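Local coordinates for protein putative trimethylamine methyltransferase (Rhizobium meliloti, PDB 4YYC) that probably acts as a methyltransferase, as a member of the trimethylamine methyltransferase family, at residues V69-E82 against M250-V262. Numbering follows the deposited sequence.
Sequences VLEEIGIEFRDDAE and MVFDETMLGAAKV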
loop_
_atom_site.group_PDB
_atom_site.type_symbol
_atom_site.label_atom_id
_atom_site.label_comp_id
_atom_site.label_asym_id
_atom_site.label_seq_id
_atom_site.Cartn_x
_atom_site.Cartn_y
_atom_site.Cartn_z
ATOM N N VAL A 69 21.817 -22.094 -12.411
ATOM C CA VAL A 69 21.939 -22.546 -11.014
ATOM C C VAL A 69 21.557 -24.026 -10.887
ATOM O O VAL A 69 22.269 -24.813 -10.246
ATOM C CB VAL A 69 21.047 -21.678 -10.108
ATOM C CG1 VAL A 69 20.900 -22.288 -8.711
ATOM C CG2 VAL A 69 21.598 -20.251 -10.039
ATOM N N LEU A 70 20.424 -24.395 -11.481
ATOM C CA LEU A 70 19.923 -25.765 -11.362
ATOM C C LEU A 70 20.874 -26.803 -11.962
ATOM O O LEU A 70 20.944 -27.928 -11.471
ATOM C CB LEU A 70 18.552 -25.915 -12.015
ATOM C CG LEU A 70 17.376 -25.341 -11.213
ATOM C CD1 LEU A 70 16.108 -25.438 -12.051
ATOM C CD2 LEU A 70 17.171 -26.037 -9.885
ATOM N N GLU A 71 21.547 -26.441 -13.057
ATOM C CA GLU A 71 22.483 -27.361 -13.679
ATOM C C GLU A 71 23.852 -27.366 -12.973
ATOM O O GLU A 71 24.358 -28.423 -12.629
ATOM C CB GLU A 71 22.639 -27.080 -15.168
ATOM C CG GLU A 71 23.561 -28.106 -15.805
ATOM C CD GLU A 71 23.746 -27.967 -17.291
ATOM O OE1 GLU A 71 23.276 -26.984 -17.917
ATOM O OE2 GLU A 71 24.393 -28.883 -17.834
ATOM N N GLU A 72 24.449 -26.204 -12.785
ATOM C CA GLU A 72 25.808 -26.094 -12.245
ATOM C C GLU A 72 25.929 -26.319 -10.758
ATOM O O GLU A 72 26.875 -26.926 -10.305
ATOM C CB GLU A 72 26.413 -24.733 -12.563
ATOM C CG GLU A 72 26.601 -24.492 -14.038
ATOM C CD GLU A 72 27.256 -23.143 -14.334
ATOM O OE1 GLU A 72 27.646 -22.400 -13.352
ATOM O OE2 GLU A 72 27.327 -22.843 -15.544
ATOM N N ILE A 73 24.971 -25.820 -10.002
ATOM C CA ILE A 73 25.037 -25.843 -8.533
ATOM C C ILE A 73 24.155 -26.958 -8.001
ATOM O O ILE A 73 24.606 -27.740 -7.169
ATOM C CB ILE A 73 24.634 -24.484 -7.921
ATOM C CG1 ILE A 73 25.601 -23.409 -8.431
ATOM C CG2 ILE A 73 24.646 -24.576 -6.404
ATOM C CD1 ILE A 73 25.200 -22.000 -8.066
ATOM N N GLY A 74 22.927 -27.043 -8.490
ATOM C CA GLY A 74 22.005 -28.077 -8.073
ATOM C C GLY A 74 21.270 -27.735 -6.792
ATOM O O GLY A 74 21.463 -26.682 -6.200
ATOM N N ILE A 75 20.396 -28.639 -6.408
ATOM C CA ILE A 75 19.576 -28.494 -5.205
ATOM C C ILE A 75 19.738 -29.761 -4.376
ATOM O O ILE A 75 19.675 -30.861 -4.908
ATOM C CB ILE A 75 18.104 -28.331 -5.591
ATOM C CG1 ILE A 75 17.897 -27.138 -6.539
ATOM C CG2 ILE A 75 17.230 -28.222 -4.353
ATOM C CD1 ILE A 75 18.106 -25.767 -5.949
ATOM N N GLU A 76 19.975 -29.603 -3.089
ATOM C CA GLU A 76 20.054 -30.772 -2.196
ATOM C C GLU A 76 18.671 -31.341 -1.888
ATOM O O GLU A 76 17.759 -30.601 -1.548
ATOM C CB GLU A 76 20.714 -30.384 -0.878
ATOM C CG GLU A 76 22.144 -29.871 -1.017
ATOM C CD GLU A 76 23.166 -30.949 -0.754
ATOM O OE1 GLU A 76 23.155 -31.528 0.352
ATOM O OE2 GLU A 76 23.977 -31.252 -1.660
ATOM N N PHE A 77 18.527 -32.668 -1.992
ATOM C CA PHE A 77 17.359 -33.370 -1.529
ATOM C C PHE A 77 17.919 -34.261 -0.453
ATOM O O PHE A 77 18.534 -35.280 -0.746
ATOM C CB PHE A 77 16.686 -34.135 -2.676
ATOM C CG PHE A 77 15.819 -33.254 -3.543
ATOM C CD1 PHE A 77 16.379 -32.301 -4.395
ATOM C CD2 PHE A 77 14.434 -33.333 -3.460
ATOM C CE1 PHE A 77 15.559 -31.452 -5.123
ATOM C CE2 PHE A 77 13.616 -32.489 -4.194
ATOM C CZ PHE A 77 14.175 -31.540 -5.011
ATOM N N ARG A 78 17.758 -33.862 0.809
ATOM C CA ARG A 78 18.493 -34.520 1.901
ATOM C C ARG A 78 17.714 -35.581 2.648
ATOM O O ARG A 78 16.541 -35.427 2.884
ATOM C CB ARG A 78 18.986 -33.484 2.887
ATOM C CG ARG A 78 19.983 -32.567 2.250
ATOM C CD ARG A 78 20.567 -31.585 3.247
ATOM N NE ARG A 78 21.690 -30.836 2.669
ATOM C CZ ARG A 78 22.297 -29.822 3.297
ATOM N NH1 ARG A 78 21.872 -29.420 4.490
ATOM N NH2 ARG A 78 23.311 -29.183 2.719
ATOM N N ASP A 79 18.416 -36.650 3.004
ATOM C CA ASP A 79 17.911 -37.712 3.850
ATOM C C ASP A 79 16.656 -38.359 3.275
ATOM O O ASP A 79 15.789 -38.777 4.041
ATOM C CB ASP A 79 17.706 -37.176 5.298
ATOM C CG ASP A 79 18.970 -36.571 5.878
ATOM O OD1 ASP A 79 19.951 -37.280 5.943
ATOM O OD2 ASP A 79 19.002 -35.362 6.190
ATOM N N ASP A 80 16.593 -38.481 1.935
ATOM C CA ASP A 80 15.446 -39.054 1.212
ATOM C C ASP A 80 15.914 -39.803 -0.032
ATOM O O ASP A 80 16.005 -39.276 -1.140
ATOM C CB ASP A 80 14.400 -37.998 0.836
ATOM C CG ASP A 80 13.073 -38.626 0.417
ATOM O OD1 ASP A 80 13.054 -39.754 -0.110
ATOM O OD2 ASP A 80 12.029 -37.996 0.664
ATOM N N ALA A 81 16.245 -41.073 0.192
ATOM C CA ALA A 81 16.784 -41.901 -0.866
ATOM C C ALA A 81 15.785 -42.096 -2.000
ATOM O O ALA A 81 16.161 -42.159 -3.140
ATOM C CB ALA A 81 17.203 -43.260 -0.330
ATOM N N GLU A 82 14.514 -42.207 -1.663
ATOM C CA GLU A 82 13.478 -42.344 -2.676
ATOM C C GLU A 82 13.474 -41.122 -3.627
ATOM O O GLU A 82 13.339 -41.251 -4.849
ATOM C CB GLU A 82 12.125 -42.505 -2.010
ATOM C CG GLU A 82 10.966 -42.615 -2.990
ATOM C CD GLU A 82 9.593 -42.612 -2.327
ATOM O OE1 GLU A 82 9.500 -42.439 -1.090
ATOM O OE2 GLU A 82 8.598 -42.804 -3.082
HETATM N N MSE A 250 18.527 -23.584 -1.237
HETATM C CA MSE A 250 18.716 -24.682 -2.198
HETATM C C MSE A 250 18.792 -26.040 -1.507
HETATM O O MSE A 250 19.525 -26.917 -1.945
HETATM C CB MSE A 250 19.947 -24.350 -3.087
HETATM C CG MSE A 250 19.695 -23.064 -3.915
HETATM SE SE MSE A 250 21.335 -22.595 -4.911
HETATM C CE MSE A 250 22.340 -21.697 -3.453
ATOM N N VAL A 251 18.009 -26.229 -0.449
ATOM C CA VAL A 251 17.920 -27.535 0.217
ATOM C C VAL A 251 16.460 -27.836 0.438
ATOM O O VAL A 251 15.725 -26.963 0.935
ATOM C CB VAL A 251 18.634 -27.519 1.598
ATOM C CG1 VAL A 251 18.360 -28.797 2.395
ATOM C CG2 VAL A 251 20.141 -27.333 1.424
ATOM N N PHE A 252 16.069 -29.093 0.164
ATOM C CA PHE A 252 14.820 -29.661 0.709
ATOM C C PHE A 252 15.192 -30.769 1.677
ATOM O O PHE A 252 15.966 -31.622 1.338
ATOM C CB PHE A 252 13.913 -30.208 -0.410
ATOM C CG PHE A 252 13.241 -29.116 -1.207
ATOM C CD1 PHE A 252 12.062 -28.543 -0.771
ATOM C CD2 PHE A 252 13.825 -28.657 -2.381
ATOM C CE1 PHE A 252 11.460 -27.517 -1.479
ATOM C CE2 PHE A 252 13.227 -27.622 -3.113
ATOM C CZ PHE A 252 12.063 -27.055 -2.667
ATOM N N ASP A 253 14.608 -30.696 2.860
ATOM C CA ASP A 253 14.864 -31.656 3.912
ATOM C C ASP A 253 13.819 -32.753 4.007
ATOM O O ASP A 253 12.709 -32.672 3.483
ATOM C CB ASP A 253 14.970 -30.914 5.242
ATOM C CG ASP A 253 16.318 -30.259 5.442
ATOM O OD1 ASP A 253 17.353 -30.938 5.203
ATOM O OD2 ASP A 253 16.328 -29.077 5.866
ATOM N N GLU A 254 14.228 -33.809 4.695
ATOM C CA GLU A 254 13.440 -35.006 4.862
ATOM C C GLU A 254 11.977 -34.795 5.285
ATOM O O GLU A 254 11.066 -35.415 4.744
ATOM C CB GLU A 254 14.170 -35.861 5.909
ATOM C CG GLU A 254 13.560 -37.186 6.253
ATOM C CD GLU A 254 14.445 -37.984 7.192
ATOM O OE1 GLU A 254 15.202 -37.395 7.996
ATOM O OE2 GLU A 254 14.381 -39.219 7.106
ATOM N N THR A 255 11.749 -33.986 6.296
ATOM C CA THR A 255 10.386 -33.814 6.799
ATOM C C THR A 255 9.474 -33.206 5.763
ATOM O O THR A 255 8.353 -33.683 5.539
ATOM C CB THR A 255 10.372 -32.974 8.072
ATOM O OG1 THR A 255 11.172 -33.670 9.021
ATOM C CG2 THR A 255 8.934 -32.848 8.609
HETATM N N MSE A 256 9.952 -32.130 5.142
HETATM C CA MSE A 256 9.187 -31.476 4.095
HETATM C C MSE A 256 8.948 -32.339 2.899
HETATM O O MSE A 256 7.830 -32.403 2.391
HETATM C CB MSE A 256 9.825 -30.118 3.717
HETATM C CG MSE A 256 9.797 -29.095 4.841
HETATM SE SE MSE A 256 7.968 -28.509 5.278
HETATM C CE MSE A 256 7.643 -29.734 6.799
ATOM N N LEU A 257 9.977 -33.039 2.452
ATOM C CA LEU A 257 9.818 -33.987 1.337
ATOM C C LEU A 257 8.851 -35.092 1.696
ATOM O O LEU A 257 8.056 -35.515 0.866
ATOM C CB LEU A 257 11.174 -34.547 0.932
ATOM C CG LEU A 257 12.137 -33.583 0.274
ATOM C CD1 LEU A 257 13.508 -34.207 0.180
ATOM C CD2 LEU A 257 11.650 -33.090 -1.080
ATOM N N GLY A 258 8.892 -35.562 2.942
ATOM C CA GLY A 258 7.981 -36.616 3.388
ATOM C C GLY A 258 6.523 -36.212 3.377
ATOM O O GLY A 258 5.679 -36.991 2.924
ATOM N N ALA A 259 6.231 -34.985 3.827
ATOM C CA ALA A 259 4.865 -34.485 3.734
ATOM C C ALA A 259 4.437 -34.293 2.270
ATOM O O ALA A 259 3.316 -34.651 1.916
ATOM C CB ALA A 259 4.706 -33.184 4.489
ATOM N N ALA A 260 5.337 -33.773 1.444
ATOM C CA ALA A 260 5.042 -33.570 0.025
ATOM C C ALA A 260 4.678 -34.875 -0.646
ATOM O O ALA A 260 3.708 -34.936 -1.418
ATOM C CB ALA A 260 6.218 -32.913 -0.691
ATOM N N LYS A 261 5.427 -35.942 -0.321
ATOM C CA LYS A 261 5.135 -37.251 -0.927
ATOM C C LYS A 261 3.719 -37.759 -0.539
ATOM O O LYS A 261 2.969 -38.273 -1.407
ATOM C CB LYS A 261 6.214 -38.288 -0.578
ATOM C CG LYS A 261 7.546 -37.951 -1.203
ATOM C CD LYS A 261 8.650 -38.976 -1.023
ATOM C CE LYS A 261 9.048 -39.215 0.394
ATOM N NZ LYS A 261 10.165 -40.217 0.426
ATOM N N VAL A 262 3.336 -37.583 0.722
ATOM C CA VAL A 262 2.004 -38.016 1.123
ATOM C C VAL A 262 0.924 -37.243 0.388
ATOM O O VAL A 262 0.033 -37.811 -0.213
ATOM C CB VAL A 262 1.795 -37.863 2.649
ATOM C CG1 VAL A 262 0.341 -38.117 3.059
ATOM C CG2 VAL A 262 2.785 -38.723 3.430
HETATM O O HOH W 1 19.749 -30.059 6.124
HETATM O O HOH W 2 16.863 -33.606 5.965
HETATM O O HOH W 3 11.354 -37.814 3.291
#
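The Arg78 guanidinium lies with one face over Val251, whose CG2 sits 3.8 Å from Arg78 CZ, while the carboxylate of Glu76 and a water meet it at the edge. Ile75 CG2 sits at the edge of the Phe252 ring, near its plane, and Phe252 CD2 lies over one face of the Phe77 ring, the two rings inclined at 33°. These groups flank a short parallel strand pair, 75-77 beside 251-252, in a mixed sheet that strand 98-100 continues: Glu76 and Val251 on one side, Phe77 and Phe252 on the other, with Arg78 just past the strand. Backbone hydrogen bonds from Glu76 N to Met250 O, Phe252 N to Glu76 O and Arg78 N to Phe252 O zip the strands together. Arg78 NE makes a salt bridge to Glu76 OE1 at 2.8 Å, using that oxygen's anti lone pair, near the guanidinium plane; Arg98 pairs with Glu76 OE2. A leucine in place of Arg78 would probably leave Glu76 OE1 without its charged mate and break the water link from NH1 to Asp253 OD1. Leu257, on helix 254-265, pushes CD2 to within 3.7 Å of Phe77 CD2. Beyond it, Lys261, bent at chi3 (-62°), brings NZ into a salt-bridge network with two acids: Asp80 OD2 on its syn side at 2.9 Å, and Glu82 OE1 at 2.8 Å, approached from above the carboxylate plane.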